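Local coordinates for protein endoglucanase (Thermotoga maritima, PDB 1VHO) that is probably a metal-dependent aminopeptidase of the M42 family, expected to bind two divalent metal cations per subunit, at residues A[324-327]-A[328-332]. Numbering follows the deposited sequence.
Sequences ARLL and SLVAV. With SO4 (sulfate ion), chain D.
Residues 324-327 and 328-332 are successive turns of helix 317-333, joined by i to i+4 backbone bonds. Ser328 N donates to Ala324 O at 2.9 Å, and Ala331 N reaches Leu327 O at 3.1 Å. Arg325 O accepts twice: Leu329 N at 3.0 Å, and Ser328 OG, from the same face of the carbonyl plane, at 2.8 Å. Ser328 OG sits between its own backbone N and carbonyl carbon (chi1 69°), turned back to the carbonyl three residues earlier. This bond satisfies the buried hydroxyl. In the mixed alpha/beta fold of the M42 peptidase, this last helix packs against strand 61-67 and helices 171-187 and 256-268. Leu327 and Val330 face the strand, on Phe64 and Leu62. Leu326 CD1 touches Val330 CG2 at 4.3 Å. Arg325 and Leu329 run side by side, with NH1 4.0 Å from CD1. Arg325 NH1 donates to sulfate O3 at 2.8 Å, at the guanidinium edge and near its plane (N-H...O 149°). NE pairs with Glu322 and NH2 with the His269 carbonyl. His269 ND1 also binds this ion, probably from the crystallisation liquor. Replacing Arg325 by an alanine is likely to leave Glu322 without this charge partner, the His269 carbonyl without this donor and one flank of Leu329 uncovered.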
ATOM      1  N   ALA A 324     -13.467   1.825   5.284  1.00 16.35           N
ATOM      2  CA  ALA A 324     -14.059   2.596   4.184  1.00 17.12           C
ATOM      3  C   ALA A 324     -15.471   3.118   4.571  1.00 15.49           C
ATOM      4  O   ALA A 324     -15.826   4.222   4.189  1.00 14.71           O
ATOM      5  CB  ALA A 324     -14.204   1.654   2.977  1.00 16.73           C
ATOM      6  N   ARG A 325     -16.232   2.318   5.299  1.00 17.34           N
ATOM      7  CA  ARG A 325     -17.569   2.760   5.743  1.00 18.97           C
ATOM      8  C   ARG A 325     -17.423   3.994   6.608  1.00 17.98           C
ATOM      9  O   ARG A 325     -18.114   5.007   6.441  1.00 16.82           O
ATOM     10  CB  ARG A 325     -18.290   1.609   6.512  1.00 19.28           C
ATOM     11  CG  ARG A 325     -19.741   1.973   6.897  1.00 21.46           C
ATOM     12  CD  ARG A 325     -20.524   0.738   7.316  1.00 24.44           C
ATOM     13  NE  ARG A 325     -20.206   0.245   8.665  1.00 22.32           N
ATOM     14  CZ  ARG A 325     -20.788   0.703   9.774  1.00 24.53           C
ATOM     15  NH1 ARG A 325     -21.725   1.669   9.744  1.00 19.12           N
ATOM     16  NH2 ARG A 325     -20.434   0.197  10.944  1.00 19.57           N
ATOM     17  N   LEU A 326     -16.494   3.958   7.581  1.00 17.50           N
ATOM     18  CA  LEU A 326     -16.256   5.128   8.423  1.00 17.06           C
ATOM     19  C   LEU A 326     -15.824   6.323   7.620  1.00 17.34           C
ATOM     20  O   LEU A 326     -16.305   7.451   7.864  1.00 16.95           O
ATOM     21  CB  LEU A 326     -15.075   4.793   9.406  1.00 16.09           C
ATOM     22  CG  LEU A 326     -14.655   5.964  10.296  1.00 21.80           C
ATOM     23  CD1 LEU A 326     -15.863   6.497  11.085  1.00 20.22           C
ATOM     24  CD2 LEU A 326     -13.556   5.506  11.284  1.00 18.40           C
ATOM     25  N   LEU A 327     -14.890   6.177   6.658  1.00 16.16           N
ATOM     26  CA  LEU A 327     -14.410   7.322   5.892  1.00 15.26           C
ATOM     27  C   LEU A 327     -15.555   7.928   5.035  1.00 17.50           C
ATOM     28  O   LEU A 327     -15.629   9.159   4.901  1.00 17.51           O
ATOM     29  CB  LEU A 327     -13.240   7.025   4.928  1.00 16.84           C
ATOM     30  CG  LEU A 327     -11.925   6.553   5.581  1.00 25.91           C
ATOM     31  CD1 LEU A 327     -10.826   6.388   4.514  1.00 27.80           C
ATOM     32  CD2 LEU A 327     -11.468   7.545   6.626  1.00 22.17           C
ATOM     33  N   SER A 328     -16.399   7.076   4.490  1.00 17.94           N
ATOM     34  CA  SER A 328     -17.558   7.577   3.720  1.00 20.83           C
ATOM     35  C   SER A 328     -18.452   8.375   4.703  1.00 21.18           C
ATOM     36  O   SER A 328     -18.953   9.446   4.322  1.00 23.44           O
ATOM     37  CB  SER A 328     -18.316   6.484   3.015  1.00 19.48           C
ATOM     38  OG  SER A 328     -19.048   5.584   3.863  1.00 22.70           O
ATOM     39  N   LEU A 329     -18.664   7.924   5.914  1.00 20.63           N
ATOM     40  CA  LEU A 329     -19.470   8.632   6.921  1.00 20.45           C
ATOM     41  C   LEU A 329     -18.830   9.931   7.345  1.00 21.22           C
ATOM     42  O   LEU A 329     -19.525  10.925   7.622  1.00 23.10           O
ATOM     43  CB  LEU A 329     -19.802   7.714   8.102  1.00 22.48           C
ATOM     44  CG  LEU A 329     -20.733   6.565   7.723  1.00 25.77           C
ATOM     45  CD1 LEU A 329     -20.725   5.441   8.762  1.00 25.33           C
ATOM     46  CD2 LEU A 329     -22.161   7.089   7.533  1.00 25.69           C
ATOM     47  N   VAL A 330     -17.493  10.003   7.353  1.00 19.56           N
ATOM     48  CA  VAL A 330     -16.798  11.249   7.689  1.00 19.82           C
ATOM     49  C   VAL A 330     -17.138  12.270   6.620  1.00 19.94           C
ATOM     50  O   VAL A 330     -17.473  13.430   6.891  1.00 20.50           O
ATOM     51  CB  VAL A 330     -15.271  11.056   7.813  1.00 18.12           C
ATOM     52  CG1 VAL A 330     -14.510  12.362   7.860  1.00 17.94           C
ATOM     53  CG2 VAL A 330     -14.962  10.243   9.088  1.00 20.54           C
ATOM     54  N   ALA A 331     -17.123  11.846   5.334  1.00 19.63           N
ATOM     55  CA  ALA A 331     -17.475  12.761   4.268  1.00 21.52           C
ATOM     56  C   ALA A 331     -18.925  13.214   4.378  1.00 21.75           C
ATOM     57  O   ALA A 331     -19.266  14.280   3.835  1.00 23.59           O
ATOM     58  CB  ALA A 331     -17.215  12.133   2.882  1.00 19.04           C
ATOM     59  N   VAL A 332     -19.798  12.468   5.015  1.00 23.30           N
ATOM     60  CA  VAL A 332     -21.202  12.852   5.162  1.00 24.30           C
ATOM     61  C   VAL A 332     -21.490  13.696   6.390  1.00 26.41           C
ATOM     62  O   VAL A 332     -22.134  14.757   6.303  1.00 25.42           O
ATOM     63  CB  VAL A 332     -22.086  11.597   5.228  1.00 26.29           C
ATOM     64  CG1 VAL A 332     -23.576  11.961   5.461  1.00 28.27           C
ATOM     65  CG2 VAL A 332     -21.980  10.761   3.958  1.00 27.18           C
TER
HETATM   66  S   SO4 D 352     -24.612   3.034   8.528  1.00 59.25           S
HETATM   67  O1  SO4 D 352     -25.323   1.703   8.685  1.00 60.63           O
HETATM   68  O2  SO4 D 352     -24.423   3.567   9.914  1.00 58.66           O
HETATM   69  O3  SO4 D 352     -23.325   2.813   7.812  1.00 57.61           O
HETATM   70  O4  SO4 D 352     -25.503   3.950   7.742  1.00 59.72           O